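Local coordinates for A-type ATP synthase subunit F (Archaeoglobus fulgidus, PDB 2I4R), which is a component of the A-type ATP synthase, the rotary enzyme predicted to make ATP from ADP with the energy of a transmembrane proton gradient, at residues G55-K60 with P81-V86. Numbering follows the deposited sequence.
Sequences GVVIMK and PTFVSV
G55 O accepts the backbone N-H of T82, 2.8 Å from O to N, starting a parallel pairing in which V56 to K60 face T82 to V86 one for one. The axes of 55-60 and 82-86 come within 4.4 Å and diverge by 29°, so the strands run in the same direction with a twist. V56 carries its CG1 anti to the backbone N (chi1 -177°), which lays that methyl against V84, 3.4 Å from CG1 to V84 CG2. At V57 the backbone bonds both ways, its N to T82 O and its O to the N of V84, the latter at 2.9 Å from O to N. V57 CG1 sits over the centre of the F83 ring, 3.4 Å from the centroid and 11° off the ring normal, a CH-pi contact over one face; the same methyl also meets P81 CG. On the face shared by V56, I58 and K60, I58 reaches CD1 to V84 CB at 3.8 Å, the two side chains lying alongside, and CG2 to V86 CG2. The selenomethionine M59 bends at chi3, bringing CE near the plane of the F83 ring, at its edge, 3.5 Å from CE to CD2. With the ring cut back to an alanine, V57 CG1 and M59 CE lose the surface they pack on, and a gap would probably open beside helix 38-50, where L49 meets F83. M59 N bonds to V84 O, and M59 O accepts V86 N. K60 contributes mainly backbone here, its amine forming a salt bridge with D17. Strands 54-60 and 82-86 flank helix 69-77 in sequence as a beta-alpha-beta unit; strand 11-16 borders 54-60 on its other edge, V45 of helix 38-50 touches M59, F20 of helix 18-26 packs on I58 and V86, and residues 84-86 pair antiparallel with a strand of the second subunit, continuing the sheet.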
ATOM      1  N   GLY B  55      -2.454 -13.374   2.631  1.00 55.19           N
ATOM      2  CA  GLY B  55      -1.333 -12.818   3.360  1.00 52.37           C
ATOM      3  C   GLY B  55      -1.262 -11.314   3.201  1.00 51.87           C
ATOM      4  O   GLY B  55      -0.805 -10.614   4.097  1.00 51.84           O
ATOM      5  N   VAL B  56      -1.723 -10.814   2.064  1.00 50.24           N
ATOM      6  CA  VAL B  56      -1.693  -9.385   1.798  1.00 50.19           C
ATOM      7  C   VAL B  56      -2.902  -9.017   0.944  1.00 52.08           C
ATOM      8  O   VAL B  56      -3.374  -9.825   0.140  1.00 53.35           O
ATOM      9  CB  VAL B  56      -0.405  -8.982   1.008  1.00 48.53           C
ATOM     10  CG1 VAL B  56      -0.356  -7.480   0.811  1.00 44.88           C
ATOM     11  CG2 VAL B  56       0.840  -9.464   1.732  1.00 50.12           C
ATOM     12  N   VAL B  57      -3.413  -7.801   1.124  1.00 51.88           N
ATOM     13  CA  VAL B  57      -4.534  -7.335   0.323  1.00 51.28           C
ATOM     14  C   VAL B  57      -4.340  -5.870  -0.033  1.00 50.95           C
ATOM     15  O   VAL B  57      -4.177  -5.026   0.840  1.00 48.43           O
ATOM     16  CB  VAL B  57      -5.901  -7.560   1.053  1.00 51.29           C
ATOM     17  CG1 VAL B  57      -5.734  -7.359   2.532  1.00 52.95           C
ATOM     18  CG2 VAL B  57      -6.981  -6.616   0.495  1.00 49.18           C
ATOM     19  N   ILE B  58      -4.326  -5.596  -1.333  1.00 53.85           N
ATOM     20  CA  ILE B  58      -4.166  -4.242  -1.867  1.00 58.41           C
ATOM     21  C   ILE B  58      -5.524  -3.547  -1.892  1.00 62.01           C
ATOM     22  O   ILE B  58      -6.529  -4.157  -2.254  1.00 63.86           O
ATOM     23  CB  ILE B  58      -3.660  -4.247  -3.333  1.00 56.94           C
ATOM     24  CG1 ILE B  58      -2.459  -5.181  -3.495  1.00 57.21           C
ATOM     25  CG2 ILE B  58      -3.305  -2.834  -3.751  1.00 56.96           C
ATOM     26  CD1 ILE B  58      -1.201  -4.672  -2.861  1.00 59.95           C
HETATM   27  N   MSE B  59      -5.558  -2.270  -1.536  1.00 66.20           N
HETATM   28  CA  MSE B  59      -6.814  -1.535  -1.545  1.00 71.22           C
HETATM   29  C   MSE B  59      -6.640  -0.038  -1.686  1.00 72.32           C
HETATM   30  O   MSE B  59      -5.574   0.508  -1.415  1.00 71.21           O
HETATM   31  CB  MSE B  59      -7.581  -1.771  -0.254  1.00 77.20           C
HETATM   32  CG  MSE B  59      -8.526  -2.943  -0.236  1.00 83.54           C
HETATM   33 SE   MSE B  59      -9.906  -2.520   1.053  1.00 96.44          SE
HETATM   34  CE  MSE B  59      -8.802  -2.283   2.636  1.00 87.91           C
ATOM     35  N   LYS B  60      -7.714   0.624  -2.100  1.00 73.87           N
ATOM     36  CA  LYS B  60      -7.703   2.065  -2.232  1.00 75.72           C
ATOM     37  C   LYS B  60      -7.692   2.600  -0.807  1.00 77.66           C
ATOM     38  O   LYS B  60      -8.392   2.089   0.065  1.00 75.97           O
ATOM     39  CB  LYS B  60      -8.955   2.531  -2.969  1.00 75.93           C
ATOM     40  CG  LYS B  60      -8.972   2.170  -4.442  1.00 76.74           C
ATOM     41  CD  LYS B  60      -8.633   3.380  -5.319  1.00 76.31           C
ATOM     42  CE  LYS B  60      -9.879   3.937  -6.000  1.00 75.20           C
ATOM     43  NZ  LYS B  60     -10.526   2.922  -6.900  1.00 74.19           N
ATOM     44  N   PRO B  81      -4.189 -10.826   7.194  1.00 80.96           N
ATOM     45  CA  PRO B  81      -3.247 -10.351   6.178  1.00 77.75           C
ATOM     46  C   PRO B  81      -2.780  -8.921   6.421  1.00 74.67           C
ATOM     47  O   PRO B  81      -3.431  -8.144   7.109  1.00 74.62           O
ATOM     48  CB  PRO B  81      -4.061 -10.451   4.904  1.00 78.35           C
ATOM     49  CG  PRO B  81      -5.409 -10.001   5.390  1.00 79.10           C
ATOM     50  CD  PRO B  81      -5.568 -10.793   6.674  1.00 78.81           C
ATOM     51  N   THR B  82      -1.639  -8.583   5.841  1.00 71.44           N
ATOM     52  CA  THR B  82      -1.098  -7.245   5.949  1.00 68.16           C
ATOM     53  C   THR B  82      -1.813  -6.421   4.892  1.00 66.72           C
ATOM     54  O   THR B  82      -1.747  -6.737   3.705  1.00 66.81           O
ATOM     55  CB  THR B  82       0.415  -7.237   5.645  1.00 68.27           C
ATOM     56  OG1 THR B  82       1.103  -8.005   6.641  1.00 69.43           O
ATOM     57  CG2 THR B  82       0.959  -5.820   5.624  1.00 67.75           C
ATOM     58  N   PHE B  83      -2.520  -5.380   5.315  1.00 65.19           N
ATOM     59  CA  PHE B  83      -3.208  -4.532   4.358  1.00 65.03           C
ATOM     60  C   PHE B  83      -2.247  -3.529   3.748  1.00 65.24           C
ATOM     61  O   PHE B  83      -1.371  -2.998   4.430  1.00 65.81           O
ATOM     62  CB  PHE B  83      -4.384  -3.810   5.013  1.00 65.15           C
ATOM     63  CG  PHE B  83      -5.604  -4.662   5.136  1.00 66.77           C
ATOM     64  CD1 PHE B  83      -5.645  -5.714   6.050  1.00 68.44           C
ATOM     65  CD2 PHE B  83      -6.684  -4.476   4.280  1.00 67.39           C
ATOM     66  CE1 PHE B  83      -6.746  -6.577   6.106  1.00 68.25           C
ATOM     67  CE2 PHE B  83      -7.792  -5.332   4.324  1.00 67.90           C
ATOM     68  CZ  PHE B  83      -7.820  -6.387   5.240  1.00 68.51           C
ATOM     69  N   VAL B  84      -2.404  -3.303   2.448  1.00 64.36           N
ATOM     70  CA  VAL B  84      -1.575  -2.364   1.702  1.00 63.60           C
ATOM     71  C   VAL B  84      -2.568  -1.383   1.077  1.00 62.86           C
ATOM     72  O   VAL B  84      -3.437  -1.784   0.303  1.00 62.33           O
ATOM     73  CB  VAL B  84      -0.771  -3.118   0.606  1.00 63.89           C
ATOM     74  CG1 VAL B  84       0.112  -2.171  -0.172  1.00 64.10           C
ATOM     75  CG2 VAL B  84       0.071  -4.184   1.243  1.00 63.84           C
ATOM     76  N   SER B  85      -2.463  -0.102   1.416  1.00 62.91           N
ATOM     77  CA  SER B  85      -3.418   0.867   0.883  1.00 63.52           C
ATOM     78  C   SER B  85      -2.858   1.857  -0.117  1.00 63.11           C
ATOM     79  O   SER B  85      -1.981   2.662   0.198  1.00 62.63           O
ATOM     80  CB  SER B  85      -4.082   1.634   2.024  1.00 64.89           C
ATOM     81  OG  SER B  85      -3.154   2.519   2.615  1.00 69.03           O
ATOM     82  N   VAL B  86      -3.405   1.794  -1.323  1.00 63.87           N
ATOM     83  CA  VAL B  86      -3.001   2.657  -2.414  1.00 66.29           C
ATOM     84  C   VAL B  86      -3.465   4.083  -2.143  1.00 68.12           C
ATOM     85  O   VAL B  86      -4.636   4.414  -2.327  1.00 68.09           O
ATOM     86  CB  VAL B  86      -3.594   2.157  -3.761  1.00 65.69           C
ATOM     87  CG1 VAL B  86      -3.174   3.068  -4.890  1.00 65.56           C
ATOM     88  CG2 VAL B  86      -3.124   0.741  -4.040  1.00 64.02           C
TER